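PDB 3N9T: PnpC from Pseudomonas putida, which probably uses ferric iron to cleave the aromatic ring of hydroxyquinol between adjacent hydroxylated carbons, as an intradiol dioxygenase. Local coordinates for residues V145-D150 with Y176-D181; F221-P226 with Y283-E288. One frame throughout, in Å; residues are numbered along the deposited sequence.

Contact 1 (V145-D150 with Y176-D181); sequences VGAVLD and YRSDND
V148 and R177 face each other as a non-hydrogen-bonded pair in an antiparallel strand pairing of the beta-sandwich domain that intradiol dioxygenases share. Their side chains lie alongside each other on one face of the sheet. V148 CG2 sits over one face of the R177 guanidinium, 3.7 Å from NH2 and offset toward its rim. R177 is extended from CG to NE, which lays its guanidinium alongside the valine methyl, and its NH1 forms a salt bridge with D115. L149 and Y176 occupy the other face as a hydrogen-bonded pair: L149 N reaches Y176 O at 2.8 Å, nearly straight at 170°, and Y176 N returns a bond to L149 O. The Y176 ring then leads away from L149 toward E120, whose carbonyl its hydroxyl meets, while L149 packs on F221 and I223 of strand 214-224. Beyond the strand ends the pairing continues through S178, whose N donates to A147 O at 3.0 Å. With chi1 at 71°, S178 OG stands between its own backbone N and carbonyl carbon, turned toward 145-150; it also hydrogen-bonds V144 O. A147 N donates to this OG at 3.0 Å, a weak bond bent to 128°.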
ATOM      1  N   VAL A 145     -11.709  10.739  40.974  1.00 23.35           N
ATOM      2  CA  VAL A 145     -10.706  11.223  41.892  1.00 24.08           C
ATOM      3  C   VAL A 145      -9.398  10.512  41.653  1.00 22.91           C
ATOM      4  O   VAL A 145      -9.383   9.307  41.520  1.00 23.19           O
ATOM      5  CB  VAL A 145     -11.205  10.999  43.366  1.00 25.07           C
ATOM      6  CG1 VAL A 145     -10.089  11.323  44.372  1.00 26.39           C
ATOM      7  CG2 VAL A 145     -12.514  11.847  43.570  1.00 25.15           C
ATOM      8  N   GLY A 146      -8.298  11.246  41.563  1.00 22.21           N
ATOM      9  CA  GLY A 146      -6.993  10.602  41.375  1.00 21.54           C
ATOM     10  C   GLY A 146      -6.748  10.082  39.945  1.00 21.00           C
ATOM     11  O   GLY A 146      -5.762   9.369  39.674  1.00 20.21           O
ATOM     12  N   ALA A 147      -7.582  10.491  38.999  1.00 17.60           N
ATOM     13  CA  ALA A 147      -7.207  10.240  37.607  1.00 17.09           C
ATOM     14  C   ALA A 147      -5.833  10.828  37.299  1.00 17.30           C
ATOM     15  O   ALA A 147      -5.447  11.868  37.830  1.00 15.70           O
ATOM     16  CB  ALA A 147      -8.251  10.854  36.712  1.00 16.84           C
ATOM     17  N   VAL A 148      -5.089  10.171  36.422  1.00 16.92           N
ATOM     18  CA  VAL A 148      -3.801  10.625  36.011  1.00 17.55           C
ATOM     19  C   VAL A 148      -3.924  11.160  34.543  1.00 16.80           C
ATOM     20  O   VAL A 148      -4.429  10.449  33.700  1.00 15.58           O
ATOM     21  CB  VAL A 148      -2.725   9.442  36.094  1.00 19.00           C
ATOM     22  CG1 VAL A 148      -1.524   9.864  35.497  1.00 22.87           C
ATOM     23  CG2 VAL A 148      -2.322   9.169  37.525  1.00 22.56           C
ATOM     24  N   LEU A 149      -3.536  12.422  34.295  1.00 14.91           N
ATOM     25  CA  LEU A 149      -3.609  13.063  32.978  1.00 13.31           C
ATOM     26  C   LEU A 149      -2.179  13.247  32.520  1.00 14.75           C
ATOM     27  O   LEU A 149      -1.470  14.114  33.073  1.00 14.44           O
ATOM     28  CB  LEU A 149      -4.261  14.468  33.066  1.00 13.29           C
ATOM     29  CG  LEU A 149      -5.706  14.447  33.582  1.00 12.89           C
ATOM     30  CD1 LEU A 149      -5.754  14.535  35.154  1.00 15.18           C
ATOM     31  CD2 LEU A 149      -6.505  15.556  32.989  1.00 14.96           C
ATOM     32  N   ASP A 150      -1.753  12.445  31.530  1.00 15.42           N
ATOM     33  CA  ASP A 150      -0.421  12.633  30.909  1.00 16.06           C
ATOM     34  C   ASP A 150      -0.639  13.589  29.788  1.00 15.20           C
ATOM     35  O   ASP A 150      -1.484  13.314  28.906  1.00 15.06           O
ATOM     36  CB  ASP A 150       0.093  11.314  30.295  1.00 16.02           C
ATOM     37  CG  ASP A 150       0.554  10.304  31.372  1.00 20.61           C
ATOM     38  OD1 ASP A 150       1.329  10.699  32.251  1.00 24.70           O
ATOM     39  OD2 ASP A 150       0.097   9.147  31.332  1.00 19.30           O
ATOM     40  N   TYR A 176      -0.247  14.979  35.483  1.00 16.13           N
ATOM     41  CA  TYR A 176      -1.066  15.685  36.486  1.00 16.29           C
ATOM     42  C   TYR A 176      -2.182  14.778  37.046  1.00 16.57           C
ATOM     43  O   TYR A 176      -2.420  13.655  36.508  1.00 14.64           O
ATOM     44  CB  TYR A 176      -1.712  16.891  35.777  1.00 16.72           C
ATOM     45  CG  TYR A 176      -0.730  17.992  35.395  1.00 13.29           C
ATOM     46  CD1 TYR A 176       0.063  17.894  34.240  1.00 15.97           C
ATOM     47  CD2 TYR A 176      -0.600  19.122  36.191  1.00 13.66           C
ATOM     48  CE1 TYR A 176       0.971  18.904  33.871  1.00 12.73           C
ATOM     49  CE2 TYR A 176       0.303  20.157  35.846  1.00 12.02           C
ATOM     50  CZ  TYR A 176       1.048  20.040  34.699  1.00 15.32           C
ATOM     51  OH  TYR A 176       1.848  21.049  34.341  1.00 17.38           O
ATOM     52  N   ARG A 177      -2.857  15.228  38.119  1.00 16.33           N
ATOM     53  CA  ARG A 177      -3.875  14.395  38.755  1.00 18.52           C
ATOM     54  C   ARG A 177      -5.123  15.189  39.088  1.00 19.54           C
ATOM     55  O   ARG A 177      -5.053  16.421  39.389  1.00 20.23           O
ATOM     56  CB  ARG A 177      -3.271  13.733  40.013  1.00 19.85           C
ATOM     57  CG  ARG A 177      -2.414  12.563  39.664  1.00 20.96           C
ATOM     58  CD  ARG A 177      -1.711  11.975  40.896  1.00 24.46           C
ATOM     59  NE  ARG A 177      -1.066  10.693  40.607  1.00 25.66           N
ATOM     60  CZ  ARG A 177       0.092  10.573  39.934  1.00 29.90           C
ATOM     61  NH1 ARG A 177       0.792  11.643  39.491  1.00 29.87           N
ATOM     62  NH2 ARG A 177       0.588   9.374  39.723  1.00 28.06           N
ATOM     63  N   SER A 178      -6.272  14.529  39.020  1.00 18.98           N
ATOM     64  CA  SER A 178      -7.491  15.182  39.368  1.00 18.52           C
ATOM     65  C   SER A 178      -7.569  15.110  40.919  1.00 22.06           C
ATOM     66  O   SER A 178      -7.095  14.123  41.543  1.00 21.28           O
ATOM     67  CB  SER A 178      -8.638  14.476  38.654  1.00 20.05           C
ATOM     68  OG  SER A 178      -8.884  13.166  39.224  1.00 22.13           O
ATOM     69  N   ASP A 179      -8.119  16.148  41.563  1.00 22.56           N
ATOM     70  CA  ASP A 179      -8.159  16.168  43.024  1.00 23.05           C
ATOM     71  C   ASP A 179      -9.440  15.525  43.529  1.00 23.77           C
ATOM     72  O   ASP A 179     -10.193  14.957  42.752  1.00 22.87           O
ATOM     73  CB  ASP A 179      -7.994  17.626  43.562  1.00 23.06           C
ATOM     74  CG  ASP A 179      -9.157  18.537  43.222  1.00 19.77           C
ATOM     75  OD1 ASP A 179     -10.262  18.117  42.847  1.00 22.01           O
ATOM     76  OD2 ASP A 179      -8.983  19.754  43.311  1.00 24.31           O
ATOM     77  N   ASN A 180      -9.717  15.640  44.823  1.00 25.84           N
ATOM     78  CA  ASN A 180     -10.984  15.112  45.414  1.00 26.75           C
ATOM     79  C   ASN A 180     -12.254  15.586  44.745  1.00 26.65           C
ATOM     80  O   ASN A 180     -13.282  14.920  44.810  1.00 27.94           O
ATOM     81  CB  ASN A 180     -11.100  15.563  46.853  1.00 28.77           C
ATOM     82  CG  ASN A 180     -10.010  15.041  47.700  1.00 32.60           C
ATOM     83  OD1 ASN A 180      -9.629  15.701  48.641  1.00 42.92           O
ATOM     84  ND2 ASN A 180      -9.502  13.838  47.398  1.00 33.84           N
ATOM     85  N   ASP A 181     -12.243  16.758  44.129  1.00 25.14           N
ATOM     86  CA  ASP A 181     -13.455  17.148  43.387  1.00 24.67           C
ATOM     87  C   ASP A 181     -13.290  16.910  41.886  1.00 22.16           C
ATOM     88  O   ASP A 181     -14.032  17.467  41.113  1.00 21.15           O
ATOM     89  CB  ASP A 181     -13.797  18.607  43.661  1.00 25.29           C
ATOM     90  CG  ASP A 181     -13.947  18.890  45.169  1.00 31.31           C
ATOM     91  OD1 ASP A 181     -14.829  18.252  45.783  1.00 34.48           O
ATOM     92  OD2 ASP A 181     -13.185  19.727  45.734  1.00 34.08           O
TER

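Contact 2 (F221-P226 with Y283-E288)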
ATOM      1  N   PHE A 221      -3.771  14.639  25.448  1.00 15.46           N
ATOM      2  CA  PHE A 221      -4.085  14.032  26.775  1.00 15.44           C
ATOM      3  C   PHE A 221      -4.183  12.496  26.692  1.00 16.75           C
ATOM      4  O   PHE A 221      -4.856  11.954  25.764  1.00 15.53           O
ATOM      5  CB  PHE A 221      -5.440  14.491  27.286  1.00 16.35           C
ATOM      6  CG  PHE A 221      -5.467  15.903  27.784  1.00 15.54           C
ATOM      7  CD1 PHE A 221      -5.491  16.971  26.860  1.00 14.51           C
ATOM      8  CD2 PHE A 221      -5.435  16.178  29.163  1.00 14.93           C
ATOM      9  CE1 PHE A 221      -5.510  18.284  27.307  1.00 12.44           C
ATOM     10  CE2 PHE A 221      -5.487  17.526  29.630  1.00 15.51           C
ATOM     11  CZ  PHE A 221      -5.484  18.574  28.691  1.00 13.30           C
ATOM     12  N   MET A 222      -3.575  11.812  27.681  1.00 16.13           N
ATOM     13  CA  MET A 222      -3.917  10.438  27.983  1.00 15.74           C
ATOM     14  C   MET A 222      -4.344  10.386  29.443  1.00 15.01           C
ATOM     15  O   MET A 222      -3.565  10.724  30.326  1.00 15.51           O
ATOM     16  CB  MET A 222      -2.700   9.517  27.761  1.00 15.29           C
ATOM     17  CG  MET A 222      -3.026   7.978  28.156  1.00 19.11           C
ATOM     18  SD  MET A 222      -1.603   6.996  27.801  1.00 26.01           S
ATOM     19  CE  MET A 222      -2.141   6.014  26.507  1.00 34.33           C
ATOM     20  N   ILE A 223      -5.578   9.980  29.697  1.00 14.14           N
ATOM     21  CA  ILE A 223      -6.145  10.009  31.040  1.00 13.14           C
ATOM     22  C   ILE A 223      -6.476   8.581  31.458  1.00 15.46           C
ATOM     23  O   ILE A 223      -7.088   7.845  30.687  1.00 16.37           O
ATOM     24  CB  ILE A 223      -7.433  10.865  31.046  1.00 14.05           C
ATOM     25  CG1 ILE A 223      -7.107  12.231  30.414  1.00 12.93           C
ATOM     26  CG2 ILE A 223      -8.012  11.054  32.475  1.00 16.43           C
ATOM     27  CD1 ILE A 223      -8.176  13.209  30.431  1.00 15.37           C
ATOM     28  N   GLN A 224      -6.042   8.192  32.659  1.00 16.39           N
ATOM     29  CA  GLN A 224      -6.265   6.854  33.178  1.00 18.41           C
ATOM     30  C   GLN A 224      -6.771   6.970  34.608  1.00 19.97           C
ATOM     31  O   GLN A 224      -6.341   7.856  35.341  1.00 18.78           O
ATOM     32  CB  GLN A 224      -4.957   6.035  33.151  1.00 19.27           C
ATOM     33  CG  GLN A 224      -4.553   5.606  31.771  1.00 17.18           C
ATOM     34  CD  GLN A 224      -3.204   4.976  31.777  1.00 22.95           C
ATOM     35  OE1 GLN A 224      -2.187   5.653  31.778  1.00 26.14           O
ATOM     36  NE2 GLN A 224      -3.186   3.686  31.821  1.00 23.07           N
ATOM     37  N   ALA A 225      -7.691   6.077  34.979  1.00 21.68           N
ATOM     38  CA  ALA A 225      -8.110   5.922  36.362  1.00 24.39           C
ATOM     39  C   ALA A 225      -8.677   4.511  36.606  1.00 26.12           C
ATOM     40  O   ALA A 225      -9.318   3.944  35.734  1.00 24.69           O
ATOM     41  CB  ALA A 225      -9.182   6.973  36.741  1.00 22.78           C
ATOM     42  N   PRO A 226      -8.473   3.982  37.829  1.00 28.62           N
ATOM     43  CA  PRO A 226      -8.949   2.618  38.194  1.00 29.28           C
ATOM     44  C   PRO A 226     -10.452   2.549  37.992  1.00 28.75           C
ATOM     45  O   PRO A 226     -11.184   3.426  38.447  1.00 27.49           O
ATOM     46  CB  PRO A 226      -8.578   2.500  39.692  1.00 29.70           C
ATOM     47  CG  PRO A 226      -7.367   3.478  39.842  1.00 33.09           C
ATOM     48  CD  PRO A 226      -7.787   4.666  38.943  1.00 28.89           C
ATOM     49  N   TYR A 283     -11.859  22.647  30.494  1.00 14.40           N
ATOM     50  CA  TYR A 283     -12.430  21.486  29.838  1.00 15.81           C
ATOM     51  C   TYR A 283     -12.890  20.385  30.793  1.00 14.80           C
ATOM     52  O   TYR A 283     -12.150  20.040  31.709  1.00 14.82           O
ATOM     53  CB  TYR A 283     -11.471  20.926  28.770  1.00 15.70           C
ATOM     54  CG  TYR A 283     -12.191  19.955  27.752  1.00 16.14           C
ATOM     55  CD1 TYR A 283     -12.840  20.463  26.633  1.00 19.40           C
ATOM     56  CD2 TYR A 283     -12.212  18.563  27.961  1.00 16.97           C
ATOM     57  CE1 TYR A 283     -13.488  19.638  25.719  1.00 19.75           C
ATOM     58  CE2 TYR A 283     -12.838  17.717  27.048  1.00 16.87           C
ATOM     59  CZ  TYR A 283     -13.488  18.268  25.934  1.00 20.86           C
ATOM     60  OH  TYR A 283     -14.091  17.468  25.005  1.00 16.41           O
ATOM     61  N   GLU A 284     -14.092  19.841  30.581  1.00 13.05           N
ATOM     62  CA  GLU A 284     -14.484  18.680  31.417  1.00 16.36           C
ATOM     63  C   GLU A 284     -14.416  17.341  30.639  1.00 17.23           C
ATOM     64  O   GLU A 284     -15.186  17.106  29.672  1.00 17.18           O
ATOM     65  CB  GLU A 284     -15.845  18.876  32.065  1.00 15.70           C
ATOM     66  CG  GLU A 284     -15.861  20.143  32.898  1.00 19.00           C
ATOM     67  CD  GLU A 284     -17.210  20.370  33.576  1.00 24.19           C
ATOM     68  OE1 GLU A 284     -18.222  19.829  33.087  1.00 26.04           O
ATOM     69  OE2 GLU A 284     -17.234  21.089  34.590  1.00 25.26           O
ATOM     70  N   PHE A 285     -13.468  16.499  31.038  1.00 15.91           N
ATOM     71  CA  PHE A 285     -13.349  15.188  30.430  1.00 16.62           C
ATOM     72  C   PHE A 285     -14.353  14.220  31.074  1.00 18.39           C
ATOM     73  O   PHE A 285     -14.595  14.267  32.285  1.00 20.56           O
ATOM     74  CB  PHE A 285     -11.963  14.619  30.659  1.00 15.89           C
ATOM     75  CG  PHE A 285     -10.895  15.371  29.936  1.00 14.40           C
ATOM     76  CD1 PHE A 285     -10.662  15.117  28.554  1.00 13.18           C
ATOM     77  CD2 PHE A 285     -10.097  16.299  30.629  1.00 11.44           C
ATOM     78  CE1 PHE A 285      -9.660  15.836  27.826  1.00 16.07           C
ATOM     79  CE2 PHE A 285      -9.075  17.054  29.903  1.00 10.33           C
ATOM     80  CZ  PHE A 285      -8.905  16.807  28.470  1.00 13.00           C
ATOM     81  N   VAL A 286     -14.899  13.349  30.247  1.00 18.76           N
ATOM     82  CA  VAL A 286     -15.867  12.355  30.670  1.00 20.28           C
ATOM     83  C   VAL A 286     -15.290  10.971  30.266  1.00 19.64           C
ATOM     84  O   VAL A 286     -15.013  10.734  29.097  1.00 19.65           O
ATOM     85  CB  VAL A 286     -17.289  12.642  30.049  1.00 19.01           C
ATOM     86  CG1 VAL A 286     -18.306  11.557  30.461  1.00 18.93           C
ATOM     87  CG2 VAL A 286     -17.791  14.085  30.439  1.00 19.01           C
ATOM     88  N   MET A 287     -15.078  10.121  31.270  1.00 20.41           N
ATOM     89  CA  MET A 287     -14.474   8.819  31.151  1.00 22.01           C
ATOM     90  C   MET A 287     -15.523   7.723  31.231  1.00 25.03           C
ATOM     91  O   MET A 287     -16.575   7.863  31.908  1.00 24.17           O
ATOM     92  CB  MET A 287     -13.432   8.616  32.251  1.00 22.36           C
ATOM     93  CG  MET A 287     -12.131   9.541  32.099  1.00 22.86           C
ATOM     94  SD  MET A 287     -10.988   8.861  33.306  1.00 32.33           S
ATOM     95  CE  MET A 287     -10.238   7.627  32.207  1.00 19.04           C
ATOM     96  N   GLU A 288     -15.231   6.617  30.559  1.00 27.97           N
ATOM     97  CA  GLU A 288     -16.159   5.476  30.526  1.00 31.63           C
ATOM     98  C   GLU A 288     -15.746   4.437  31.560  1.00 32.28           C
ATOM     99  O   GLU A 288     -14.553   4.094  31.674  1.00 31.18           O
ATOM    100  CB  GLU A 288     -16.157   4.816  29.141  1.00 32.84           C
ATOM    101  CG  GLU A 288     -16.764   5.645  28.075  1.00 34.11           C
ATOM    102  CD  GLU A 288     -17.688   4.840  27.161  1.00 42.00           C
ATOM    103  OE1 GLU A 288     -17.126   4.103  26.324  1.00 42.15           O
ATOM    104  OE2 GLU A 288     -18.949   4.976  27.252  1.00 42.33           O
TER
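I223 CD1 lies over the F285 ring, 3.5 Å from its centroid and 14° off the ring normal, a CH-pi contact. The opposite face of that ring is covered by Y283 CD2 from its own strand, so F285 is held between a methyl group and an aromatic edge atom. F285 CZ in turn points at the face of F221, close to the ring centre and 3.6 Å from F221 CD2; the two ring planes stand at 49°, an oblique pair. Further along, M287 SD meets I223 CG2 at 3.8 Å. A bend at chi3 brings M287 CE to 3.5 Å from I223 O. No hydrogen bond links the segments: the strand axes are 9.3 Å apart and cross at -50°, evidence of side-chain packing in the interior of the beta-sandwich. An alanine in place of F221 would leave F285 CZ without the ring face it meets and would probably let the F285 ring shift. In the next shell, L235 touches both F221 and F285, V151 packs on F221, and M287 packs on V136 of strand 129-138. Backbone hydrogen bonds to T233 and L231 set the positions of F221 and I223, while Y283 is bonded through its backbone to Y133.

Contact 1 is complete in sequence before the first residue of contact 2, and their centres are about 9 Å apart. Strand 148-152 joins them: it pairs antiparallel with 173-177 and also with 214-224. Probable hydrogen bonds from D150 N to M222 O and from V148 N to Q224 O, each 2.8 Å, give the evidence for that shared sheet. Contact 1 is therefore lateral strand pairing, whereas contact 2 packs 214-224 against 278-287 through the interior. H218 and H220, two iron ligands, precede F221 on strand 214-224, so the strand that carries these ligands runs on into contact 2 and, beside 148-152, borders contact 1; the F221 side chain is still about 10 Å from the iron.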